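Local atomic coordinates of tungsten-containing formylmethanofuran dehydrogenase 2 subunit C (Methanothermobacter wolfeii, PDB entry 5T5I), a protein that is the beta-helical subunit C of a tungsten-containing enzyme that probably interconverts carbon dioxide plus methanofuran and formylmethanofuran. Residues Ile152-Asn157 with Ile171-Asp176; Ile190-Asn195 with Gly207-Lys212; Ser2-Thr7 with Glu63-Ile68; Val177-Gly182 with Val197-Gly202. All coordinates share one frame; numbering follows the deposited sequence.

Contact 1: Ile152-Asn157 with Ile171-Asp176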
loop_
_atom_site.group_PDB
_atom_site.type_symbol
_atom_site.label_atom_id
_atom_site.label_comp_id
_atom_site.label_asym_id
_atom_site.label_seq_id
_atom_site.Cartn_x
_atom_site.Cartn_y
_atom_site.Cartn_z
ATOM N N ILE C 152 13.236 5.808 44.094
ATOM C CA ILE C 152 13.182 7.103 43.414
ATOM C C ILE C 152 11.763 7.254 42.899
ATOM O O ILE C 152 11.287 6.372 42.187
ATOM C CB ILE C 152 14.211 7.229 42.252
ATOM C CG1 ILE C 152 15.640 6.907 42.738
ATOM C CG2 ILE C 152 14.135 8.655 41.630
ATOM C CD1 ILE C 152 16.634 6.671 41.640
ATOM N N THR C 153 11.102 8.365 43.226
ATOM C CA THR C 153 9.752 8.685 42.746
ATOM C C THR C 153 9.805 10.038 42.023
ATOM O O THR C 153 10.257 11.020 42.604
ATOM C CB THR C 153 8.722 8.716 43.882
ATOM O OG1 THR C 153 8.806 7.503 44.623
ATOM C CG2 THR C 153 7.289 8.880 43.359
ATOM N N VAL C 154 9.372 10.076 40.765
ATOM C CA VAL C 154 9.292 11.299 39.946
ATOM C C VAL C 154 7.799 11.516 39.684
ATOM O O VAL C 154 7.177 10.658 39.057
ATOM C CB VAL C 154 10.092 11.156 38.623
ATOM C CG1 VAL C 154 9.929 12.391 37.730
ATOM C CG2 VAL C 154 11.567 10.899 38.898
ATOM N N HIS C 155 7.224 12.636 40.153
ATOM C CA HIS C 155 5.785 12.910 39.991
ATOM C C HIS C 155 5.423 13.389 38.583
ATOM O O HIS C 155 4.296 13.172 38.153
ATOM C CB HIS C 155 5.269 13.878 41.057
ATOM C CG HIS C 155 5.250 13.282 42.430
ATOM N ND1 HIS C 155 4.082 13.171 43.143
ATOM C CD2 HIS C 155 6.252 12.726 43.153
ATOM C CE1 HIS C 155 4.408 12.611 44.294
ATOM N NE2 HIS C 155 5.697 12.297 44.330
ATOM N N GLY C 156 6.380 13.998 37.882
ATOM C CA GLY C 156 6.198 14.449 36.508
ATOM C C GLY C 156 6.704 13.407 35.525
ATOM O O GLY C 156 6.631 12.203 35.790
ATOM N N ASN C 157 7.267 13.870 34.414
ATOM C CA ASN C 157 7.844 13.024 33.360
ATOM C C ASN C 157 9.342 12.844 33.522
ATOM O O ASN C 157 9.992 13.619 34.224
ATOM C CB ASN C 157 7.589 13.661 31.984
ATOM C CG ASN C 157 6.127 13.918 31.713
ATOM O OD1 ASN C 157 5.263 13.083 32.009
ATOM N ND2 ASN C 157 5.801 15.081 31.182
ATOM N N ILE C 171 12.074 2.299 41.022
ATOM C CA ILE C 171 11.872 3.591 40.361
ATOM C C ILE C 171 10.397 3.697 39.968
ATOM O O ILE C 171 9.879 2.817 39.273
ATOM C CB ILE C 171 12.789 3.788 39.134
ATOM C CG1 ILE C 171 14.279 3.762 39.539
ATOM C CG2 ILE C 171 12.442 5.116 38.400
ATOM C CD1 ILE C 171 15.266 3.647 38.356
ATOM N N ILE C 172 9.739 4.788 40.369
ATOM C CA ILE C 172 8.346 5.049 40.012
ATOM C C ILE C 172 8.282 6.378 39.244
ATOM O O ILE C 172 8.706 7.403 39.777
ATOM C CB ILE C 172 7.419 5.065 41.259
ATOM C CG1 ILE C 172 7.433 3.692 41.976
ATOM C CG2 ILE C 172 5.982 5.458 40.864
ATOM C CD1 ILE C 172 6.807 3.687 43.353
ATOM N N ILE C 173 7.777 6.359 38.004
ATOM C CA ILE C 173 7.550 7.576 37.207
ATOM C C ILE C 173 6.036 7.721 37.128
ATOM O O ILE C 173 5.373 6.859 36.541
ATOM C CB ILE C 173 8.179 7.513 35.778
ATOM C CG1 ILE C 173 9.642 7.041 35.801
ATOM C CG2 ILE C 173 8.048 8.872 35.049
ATOM C CD1 ILE C 173 10.622 7.855 36.636
ATOM N N LYS C 174 5.480 8.773 37.722
ATOM C CA LYS C 174 4.028 8.976 37.705
ATOM C C LYS C 174 3.527 9.531 36.351
ATOM O O LYS C 174 2.373 9.322 35.999
ATOM C CB LYS C 174 3.578 9.818 38.888
ATOM C CG LYS C 174 3.921 9.160 40.231
ATOM C CD LYS C 174 3.302 9.906 41.449
ATOM C CE LYS C 174 2.704 9.089 42.587
ATOM N NZ LYS C 174 3.049 7.632 42.610
ATOM N N GLY C 175 4.407 10.196 35.601
ATOM C CA GLY C 175 4.118 10.693 34.264
ATOM C C GLY C 175 4.602 9.748 33.172
ATOM O O GLY C 175 4.631 8.522 33.344
ATOM N N ASP C 176 5.004 10.327 32.042
ATOM C CA ASP C 176 5.496 9.593 30.874
ATOM C C ASP C 176 7.022 9.523 30.831
ATOM O O ASP C 176 7.708 10.337 31.446
ATOM C CB ASP C 176 5.020 10.304 29.596
ATOM C CG ASP C 176 3.526 10.539 29.544
ATOM O OD1 ASP C 176 2.772 9.641 29.970
ATOM O OD2 ASP C 176 3.112 11.637 29.108
#

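Contact 2: Ile190-Asn195 with Gly207-Lys212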
loop_
_atom_site.group_PDB
_atom_site.type_symbol
_atom_site.label_atom_id
_atom_site.label_comp_id
_atom_site.label_asym_id
_atom_site.label_seq_id
_atom_site.Cartn_x
_atom_site.Cartn_y
_atom_site.Cartn_z
ATOM N N ILE C 190 10.711 -1.213 38.035
ATOM C CA ILE C 190 10.414 0.085 37.432
ATOM C C ILE C 190 8.908 0.108 37.168
ATOM O O ILE C 190 8.394 -0.773 36.470
ATOM C CB ILE C 190 11.203 0.356 36.133
ATOM C CG1 ILE C 190 12.720 0.415 36.420
ATOM C CG2 ILE C 190 10.743 1.681 35.467
ATOM C CD1 ILE C 190 13.592 0.303 35.165
ATOM N N ILE C 191 8.206 1.118 37.704
ATOM C CA ILE C 191 6.774 1.310 37.438
ATOM C C ILE C 191 6.616 2.647 36.687
ATOM O O ILE C 191 6.988 3.686 37.210
ATOM C CB ILE C 191 5.891 1.285 38.715
ATOM C CG1 ILE C 191 6.004 -0.075 39.449
ATOM C CG2 ILE C 191 4.416 1.588 38.330
ATOM C CD1 ILE C 191 5.347 -0.116 40.833
ATOM N N ILE C 192 6.033 2.614 35.491
ATOM C CA ILE C 192 5.730 3.816 34.696
ATOM C C ILE C 192 4.195 3.939 34.664
ATOM O O ILE C 192 3.510 3.100 34.073
ATOM C CB ILE C 192 6.386 3.738 33.287
ATOM C CG1 ILE C 192 7.944 3.671 33.411
ATOM C CG2 ILE C 192 5.972 4.944 32.413
ATOM C CD1 ILE C 192 8.616 2.956 32.298
ATOM N N GLU C 193 3.645 4.949 35.343
ATOM C CA GLU C 193 2.195 5.111 35.421
ATOM C C GLU C 193 1.606 5.707 34.139
ATOM O O GLU C 193 0.435 5.498 33.854
ATOM C CB GLU C 193 1.782 5.892 36.673
ATOM C CG GLU C 193 2.281 5.233 37.953
ATOM C CD GLU C 193 1.813 5.849 39.260
ATOM O OE1 GLU C 193 1.210 6.946 39.230
ATOM O OE2 GLU C 193 2.101 5.257 40.324
ATOM N N GLY C 194 2.434 6.414 33.378
ATOM C CA GLY C 194 2.065 6.997 32.104
ATOM C C GLY C 194 2.515 6.158 30.925
ATOM O O GLY C 194 2.566 4.929 31.003
ATOM N N ASN C 195 2.849 6.832 29.827
ATOM C CA ASN C 195 3.219 6.213 28.560
ATOM C C ASN C 195 4.725 6.032 28.348
ATOM O O ASN C 195 5.546 6.663 29.020
ATOM C CB ASN C 195 2.649 7.077 27.413
ATOM C CG ASN C 195 1.148 7.276 27.497
ATOM O OD1 ASN C 195 0.400 6.391 27.936
ATOM N ND2 ASN C 195 0.659 8.441 27.092
ATOM N N GLY C 207 14.757 -8.525 36.409
ATOM C CA GLY C 207 13.974 -7.443 36.985
ATOM C C GLY C 207 12.600 -7.361 36.349
ATOM O O GLY C 207 12.262 -8.157 35.455
ATOM N N THR C 208 11.804 -6.388 36.795
ATOM C CA THR C 208 10.433 -6.196 36.315
ATOM C C THR C 208 10.154 -4.734 35.925
ATOM O O THR C 208 10.501 -3.819 36.653
ATOM C CB THR C 208 9.412 -6.644 37.389
ATOM O OG1 THR C 208 9.740 -7.939 37.860
ATOM C CG2 THR C 208 7.991 -6.655 36.869
ATOM N N ILE C 209 9.464 -4.544 34.793
ATOM C CA ILE C 209 9.022 -3.240 34.316
ATOM C C ILE C 209 7.483 -3.306 34.201
ATOM O O ILE C 209 6.964 -4.223 33.552
ATOM C CB ILE C 209 9.664 -2.856 32.954
ATOM C CG1 ILE C 209 11.207 -2.819 33.070
ATOM C CG2 ILE C 209 9.111 -1.497 32.484
ATOM C CD1 ILE C 209 11.925 -2.733 31.761
ATOM N N VAL C 210 6.771 -2.338 34.789
ATOM C CA VAL C 210 5.299 -2.257 34.701
ATOM C C VAL C 210 4.940 -0.945 33.997
ATOM O O VAL C 210 5.353 0.121 34.456
ATOM C CB VAL C 210 4.577 -2.333 36.074
ATOM C CG1 VAL C 210 3.050 -2.239 35.900
ATOM C CG2 VAL C 210 4.955 -3.608 36.830
ATOM N N VAL C 211 4.179 -1.027 32.893
ATOM C CA VAL C 211 3.688 0.154 32.161
ATOM C C VAL C 211 2.158 0.179 32.269
ATOM O O VAL C 211 1.490 -0.720 31.749
ATOM C CB VAL C 211 4.160 0.174 30.689
ATOM C CG1 VAL C 211 3.720 1.469 29.994
ATOM C CG2 VAL C 211 5.683 -0.002 30.598
ATOM N N LYS C 212 1.603 1.190 32.961
ATOM C CA LYS C 212 0.147 1.337 33.132
ATOM C C LYS C 212 -0.503 2.090 31.963
ATOM O O LYS C 212 -1.698 1.937 31.729
ATOM C CB LYS C 212 -0.200 2.038 34.441
ATOM C CG LYS C 212 0.360 1.373 35.681
ATOM C CD LYS C 212 -0.227 2.045 36.925
ATOM C CE LYS C 212 0.210 1.421 38.215
ATOM N NZ LYS C 212 -0.350 2.145 39.405
HETATM O O HOH W 1 2.162 2.437 41.075
#

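Contact 3: Ser2-Thr7 with Glu63-Ile68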
loop_
_atom_site.group_PDB
_atom_site.type_symbol
_atom_site.label_atom_id
_atom_site.label_comp_id
_atom_site.label_asym_id
_atom_site.label_seq_id
_atom_site.Cartn_x
_atom_site.Cartn_y
_atom_site.Cartn_z
ATOM N N SER C 2 16.678 19.274 63.750
ATOM C CA SER C 2 17.361 20.558 63.641
ATOM C C SER C 2 17.413 20.997 62.171
ATOM O O SER C 2 17.915 20.242 61.327
ATOM C CB SER C 2 18.763 20.450 64.225
ATOM O OG SER C 2 18.705 20.278 65.630
ATOM N N GLU C 3 16.865 22.199 61.860
ATOM C CA GLU C 3 16.807 22.726 60.490
ATOM C C GLU C 3 17.936 23.722 60.222
ATOM O O GLU C 3 18.160 24.608 61.045
ATOM C CB GLU C 3 15.461 23.429 60.228
ATOM C CG GLU C 3 14.241 22.545 60.422
ATOM C CD GLU C 3 12.923 23.141 59.953
ATOM O OE1 GLU C 3 12.858 24.375 59.742
ATOM O OE2 GLU C 3 11.951 22.366 59.796
ATOM N N ILE C 4 18.651 23.560 59.085
ATOM C CA ILE C 4 19.704 24.470 58.617
ATOM C C ILE C 4 19.181 25.009 57.276
ATOM O O ILE C 4 18.886 24.220 56.376
ATOM C CB ILE C 4 21.092 23.773 58.517
ATOM C CG1 ILE C 4 21.608 23.433 59.935
ATOM C CG2 ILE C 4 22.109 24.663 57.774
ATOM C CD1 ILE C 4 22.621 22.331 59.993
ATOM N N ILE C 5 19.013 26.337 57.172
ATOM C CA ILE C 5 18.427 26.984 55.997
ATOM C C ILE C 5 19.499 27.571 55.097
ATOM O O ILE C 5 20.286 28.403 55.552
ATOM C CB ILE C 5 17.411 28.097 56.400
ATOM C CG1 ILE C 5 16.482 27.679 57.578
ATOM C CG2 ILE C 5 16.587 28.556 55.182
ATOM C CD1 ILE C 5 15.645 26.466 57.352
ATOM N N LEU C 6 19.492 27.183 53.808
ATOM C CA LEU C 6 20.383 27.730 52.795
ATOM C C LEU C 6 19.515 28.559 51.856
ATOM O O LEU C 6 18.641 28.004 51.195
ATOM C CB LEU C 6 21.103 26.638 51.985
ATOM C CG LEU C 6 21.999 25.643 52.721
ATOM C CD1 LEU C 6 22.770 24.786 51.704
ATOM C CD2 LEU C 6 22.974 26.337 53.622
ATOM N N THR C 7 19.723 29.877 51.807
ATOM C CA THR C 7 18.927 30.743 50.933
ATOM C C THR C 7 19.840 31.138 49.800
ATOM O O THR C 7 20.827 31.835 50.038
ATOM C CB THR C 7 18.369 31.938 51.688
ATOM O OG1 THR C 7 17.701 31.462 52.853
ATOM C CG2 THR C 7 17.403 32.754 50.847
ATOM N N GLU C 63 21.650 12.215 61.130
ATOM C CA GLU C 63 20.249 11.774 61.193
ATOM C C GLU C 63 19.324 12.838 61.801
ATOM O O GLU C 63 18.119 12.791 61.550
ATOM C CB GLU C 63 20.087 10.424 61.941
ATOM C CG GLU C 63 20.647 10.377 63.356
ATOM C CD GLU C 63 22.030 9.770 63.498
ATOM O OE1 GLU C 63 22.289 9.153 64.554
ATOM O OE2 GLU C 63 22.873 9.951 62.588
ATOM N N ASP C 64 19.876 13.787 62.594
ATOM C CA ASP C 64 19.102 14.875 63.192
ATOM C C ASP C 64 19.171 16.172 62.368
ATOM O O ASP C 64 18.657 17.184 62.825
ATOM C CB ASP C 64 19.583 15.136 64.633
ATOM C CG ASP C 64 19.506 13.917 65.525
ATOM O OD1 ASP C 64 18.501 13.173 65.429
ATOM O OD2 ASP C 64 20.444 13.705 66.316
ATOM N N ILE C 65 19.743 16.146 61.148
ATOM C CA ILE C 65 19.865 17.343 60.314
ATOM C C ILE C 65 18.900 17.311 59.155
ATOM O O ILE C 65 18.839 16.325 58.415
ATOM C CB ILE C 65 21.325 17.546 59.834
ATOM C CG1 ILE C 65 22.181 18.015 61.026
ATOM C CG2 ILE C 65 21.399 18.553 58.661
ATOM C CD1 ILE C 65 23.590 18.052 60.831
ATOM N N LYS C 66 18.204 18.440 58.964
ATOM C CA LYS C 66 17.306 18.689 57.852
ATOM C C LYS C 66 17.813 19.958 57.155
ATOM O O LYS C 66 17.757 21.039 57.745
ATOM C CB LYS C 66 15.877 18.887 58.358
ATOM C CG LYS C 66 14.838 19.020 57.258
ATOM C CD LYS C 66 13.540 19.602 57.823
ATOM C CE LYS C 66 12.317 19.266 57.008
ATOM N NZ LYS C 66 11.311 18.505 57.793
ATOM N N ILE C 67 18.340 19.829 55.926
ATOM C CA ILE C 67 18.809 20.977 55.155
ATOM C C ILE C 67 17.653 21.468 54.289
ATOM O O ILE C 67 17.104 20.692 53.506
ATOM C CB ILE C 67 20.055 20.656 54.285
ATOM C CG1 ILE C 67 21.217 20.114 55.151
ATOM C CG2 ILE C 67 20.500 21.924 53.509
ATOM C CD1 ILE C 67 22.431 19.535 54.376
ATOM N N ILE C 68 17.299 22.756 54.404
ATOM C CA ILE C 68 16.258 23.361 53.580
ATOM C C ILE C 68 16.935 24.354 52.649
ATOM O O ILE C 68 17.501 25.339 53.124
ATOM C CB ILE C 68 15.145 24.046 54.425
ATOM C CG1 ILE C 68 14.505 23.031 55.412
ATOM C CG2 ILE C 68 14.081 24.686 53.498
ATOM C CD1 ILE C 68 13.383 23.574 56.314
#

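Contact 4: Val177-Gly182 with Val197-Gly202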
loop_
_atom_site.group_PDB
_atom_site.type_symbol
_atom_site.label_atom_id
_atom_site.label_comp_id
_atom_site.label_asym_id
_atom_site.label_seq_id
_atom_site.Cartn_x
_atom_site.Cartn_y
_atom_site.Cartn_z
ATOM N N VAL C 177 7.544 8.566 30.055
ATOM C CA VAL C 177 8.971 8.445 29.743
ATOM C C VAL C 177 9.134 8.457 28.221
ATOM O O VAL C 177 8.176 8.198 27.480
ATOM C CB VAL C 177 9.713 7.243 30.379
ATOM C CG1 VAL C 177 9.614 7.264 31.900
ATOM C CG2 VAL C 177 9.221 5.923 29.821
ATOM N N ASN C 178 10.357 8.703 27.756
ATOM C CA ASN C 178 10.640 8.714 26.333
ATOM C C ASN C 178 11.067 7.315 25.858
ATOM O O ASN C 178 10.194 6.453 25.759
ATOM C CB ASN C 178 11.616 9.840 25.976
ATOM C CG ASN C 178 11.714 10.060 24.487
ATOM O OD1 ASN C 178 10.711 10.225 23.827
ATOM N ND2 ASN C 178 12.902 10.119 23.928
ATOM N N ILE C 179 12.366 7.046 25.592
ATOM C CA ILE C 179 12.749 5.724 25.093
ATOM C C ILE C 179 13.720 4.992 26.009
ATOM O O ILE C 179 14.403 5.592 26.826
ATOM C CB ILE C 179 13.286 5.789 23.641
ATOM C CG1 ILE C 179 14.628 6.569 23.550
ATOM C CG2 ILE C 179 12.231 6.376 22.708
ATOM C CD1 ILE C 179 15.356 6.408 22.205
ATOM N N MET C 180 13.745 3.673 25.867
ATOM C CA MET C 180 14.672 2.751 26.524
ATOM C C MET C 180 14.660 2.749 28.067
ATOM O O MET C 180 15.731 2.621 28.670
ATOM C CB MET C 180 16.102 2.986 25.993
ATOM C CG MET C 180 16.173 2.955 24.473
ATOM S SD MET C 180 17.799 3.074 23.668
ATOM C CE MET C 180 18.266 4.776 24.026
ATOM N N PRO C 181 13.481 2.781 28.737
ATOM C CA PRO C 181 13.484 2.606 30.199
ATOM C C PRO C 181 13.862 1.157 30.528
ATOM O O PRO C 181 13.450 0.239 29.811
ATOM C CB PRO C 181 12.035 2.901 30.596
ATOM C CG PRO C 181 11.235 2.491 29.409
ATOM C CD PRO C 181 12.097 2.855 28.211
ATOM N N GLY C 182 14.682 0.971 31.555
ATOM C CA GLY C 182 15.159 -0.352 31.953
ATOM C C GLY C 182 16.175 -0.990 31.017
ATOM O O GLY C 182 16.363 -2.216 31.049
ATOM N N VAL C 197 7.432 5.738 24.805
ATOM C CA VAL C 197 7.518 5.876 23.341
ATOM C C VAL C 197 8.018 4.546 22.738
ATOM O O VAL C 197 7.372 4.004 21.842
ATOM C CB VAL C 197 8.399 7.077 22.911
ATOM C CG1 VAL C 197 8.607 7.109 21.396
ATOM C CG2 VAL C 197 7.799 8.388 23.408
ATOM N N ALA C 198 9.150 4.029 23.218
ATOM C CA ALA C 198 9.709 2.800 22.650
ATOM C C ALA C 198 10.777 2.138 23.511
ATOM O O ALA C 198 11.348 2.751 24.411
ATOM C CB ALA C 198 10.313 3.097 21.282
ATOM N N ARG C 199 11.050 0.876 23.175
ATOM C CA ARG C 199 12.158 0.064 23.664
ATOM C C ARG C 199 12.200 -0.191 25.168
ATOM O O ARG C 199 13.295 -0.271 25.732
ATOM C CB ARG C 199 13.490 0.706 23.190
ATOM C CG ARG C 199 13.567 0.877 21.685
ATOM C CD ARG C 199 14.698 1.789 21.223
ATOM N NE ARG C 199 14.567 2.027 19.789
ATOM C CZ ARG C 199 15.397 2.733 19.031
ATOM N NH1 ARG C 199 16.492 3.268 19.552
ATOM N NH2 ARG C 199 15.165 2.864 17.732
ATOM N N ALA C 200 11.043 -0.397 25.812
ATOM C CA ALA C 200 11.044 -0.714 27.245
ATOM C C ALA C 200 11.709 -2.079 27.447
ATOM O O ALA C 200 11.434 -3.014 26.704
ATOM C CB ALA C 200 9.616 -0.746 27.802
ATOM N N GLY C 201 12.631 -2.152 28.394
ATOM C CA GLY C 201 13.314 -3.395 28.702
ATOM C C GLY C 201 14.318 -3.863 27.664
ATOM O O GLY C 201 14.707 -5.035 27.687
ATOM N N GLY C 202 14.749 -2.964 26.766
ATOM C CA GLY C 202 15.743 -3.291 25.750
ATOM C C GLY C 202 16.984 -3.879 26.391
ATOM O O GLY C 202 17.500 -3.312 27.351
#

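Contact 1: Ile152-Asn157 with Ile171-Asp176
Neighbouring parallel strands of a beta-helix meet here, Ile152, Thr153 and Val154 pairing with Ile171, Ile172 and Ile173 at an axis separation of 4.8 Å. Ile152 O accepts the amide of Ile172, whose own O receives Val154 N. Lys174 N then reaches Val154 O almost in line, with an N-H...O angle of 179°. On the buried face Ile173 bends its CD1 methyl to within 3.9 Å of Val154 CB, while Ile152 CD1 rests more loosely against Ile171 CG1. Such stacking of equivalent positions in successive coils is characteristic of a beta-helix, and it continues past the strands into the turns. With CG beside the backbone N in both His155 (chi1 -69°) and Lys174, the two side chains run off alongside each other. Lys174 CD thereby lies over one face of the imidazole, 4.0 Å from the centroid of the His155 ring, as a CH-pi contact offset toward the rim. His155 NE2 is bonded to Glu127, one coil back. In the turn Asn157 OD1 accepts Asp176 N at 2.8 Å, the donor tilted 23° from the carbonyl plane. A leucine in place of Asn157 would probably leave Asp176 N without its acceptor and the turn less firmly tied to its neighbour. Asp176 OD1 repeats the pattern by taking Asn195 N of the next coil.

Contact 2: Ile190-Asn195 with Gly207-Lys212
Ile190 N donates to Thr208 O at 3.0 Å, the first of four backbone bonds that zip these parallel strands together. Ile190 O then takes Val210 N, and Val210 O takes Ile192 N in a bond of 2.8 Å that is essentially straight at 179°. The last has its donor, Lys212 N, just past the end of strand 208-211, while its acceptor, Ile192 O, is still in its own strand. Weaker CA-H...O contacts fill in between, the shortest placing Ile209 CA 3.3 Å from Ile190 O. Apolar contacts divide between the two faces. On the face of Ile190, Ile192, Ile209 and Val211, the CD1 methyl of Ile192 reaches toward both Ile209 CG2 and Val211 CG2. Val211 CG1, placed anti to the backbone N by a chi1 of -176°, approaches Gly194 O at 3.8 Å. On the other face Ile191 CG1 lies near Val210 CB. These are successive coils of the beta-helix close to its C-terminal end, where the second face is covered by Leu238 of strand 236-239 and Tyr259 of strand 256-261. The charged contact sits where the strands give way to the turn. Glu193 and Lys212 extend alongside each other, yet Glu193 OE2 and Lys212 NZ stay 4.1 Å apart, beyond a salt bridge. A water bridges them, donating to Glu193 OE2 at 2.9 Å and accepting from Lys212 NZ at 3.0 Å. Lys174 of the preceding coil adds a long, weak ion pair to the same carboxylate oxygen, so positive groups from both adjoining coils probably stabilise its negative charge.

Contact 3: Ser2-Thr7 with Glu63-Ile68
Glu3 and Lys66 lie alongside each other on one face of a parallel strand pair, their side chains heading the same way from bridged positions. The pair belongs to the N-terminal end of the beta-helix: strand 3-8 adds to strand 66-69 and is itself flanked by antiparallel strand 52-56. The strands cross at -22°, more twisted than a flat pair. Five backbone bonds join them, starting with Ser2 N to Asp64 O and closing with Leu6 N to Ile68 O at 2.8 Å. Although Glu3 and Lys66 are opposite in charge, Glu3 OE2 stays 4.4 Å from Lys66 NZ, and the ammonium does not reach the carboxylate; instead Lys66 CD lies 3.7 Å from Glu3 OE2 and also packs on Glu3 CG. Lys66 leaves its backbone with CG anti to N (chi1 -174°), whereas Glu3 keeps CG beside its own N. Lys66 NZ makes a long, weak ion pair with Glu87. The Glu3 carboxylate also slants across the end of Ile68. Beside it Ile5 and Ile68 run alongside each other, the CD1 methyl of Ile5 meeting both CB and CD1 of Ile68. On the opposite face the branches cross at a slant. Ile4 CD1 meets Ile65 CG2 at 4.2 Å, and the Leu6 fork sets its CG and CD1 against Ile67 CG2. Pro23 and Phe26 of helix 23-26 pack on this face, touching Ile67 among others. Across the sheet from them, the terminal methyl of Ile68 lies against the carboxylate, with Ile68 CD1 3.6 Å from Glu3 OE1.

Contact 4: Val177-Gly182 with Val197-Gly202
Val197 pushes its side chain toward strand 177-179, its CB 3.4 Å from Asn178 O. One methyl, Val197 CG2, sits beside Asn178 OD1. Ile179 puts CG1 between its backbone N and carbonyl carbon (chi1 66°), which turns CG2 beside the backbone N, where it wedges against Val197 CB and CG1 at 3.9 Å and brushes Ala198. Next along, Met180 CG packs on Arg199 CB at 3.7 Å, the two chains running together until Met180 SD reaches the edge of the guanidinium. Pro181 presses its ring edge, CG and CD, onto the CA of Ala200. An alanine here would probably open a gap above Ala200 and beside Ile192, which the ring also touches. Three backbone bonds hold these shapes in step, the straightest from Gly201 N to Pro181 O at 2.9 Å. The corner is one of the beta-helix, with a type II turn from Arg199 to Gly202 in which Gly201 takes the positive phi. Asn178 ND2 is held by Asn160 of the previous coil. Beyond these two segments, Arg199 NE pairs with an acidic side chain of another protein chain in a salt bridge, so the packing of its aliphatic part on Met180 probably helps present its charge at a subunit interface.

Contacts 1 and 2 are neighbours on one face of the beta-helix, their centres 10 Å apart; strands 170-173 and 187-192 adjoin, with a probable hydrogen bond from Glu193 N to Ile173 O just past the end of the second. Contact 4 follows contact 1 in sequence and interleaves with contact 2. It forms the adjoining corner of the same coils, where Ile190 CD1 and Ile192 CD1 pack on Gly182 and Pro181. Contact 3 lies toward the other end of the solenoid, about 37 Å from contact 4 between centres. The calcium ion, held by Ser139, Tyr140 and Asp143 outside all four contacts, is about 12 Å from Gly182 and about 14 Å from the side chains of Ile171 and Ile190.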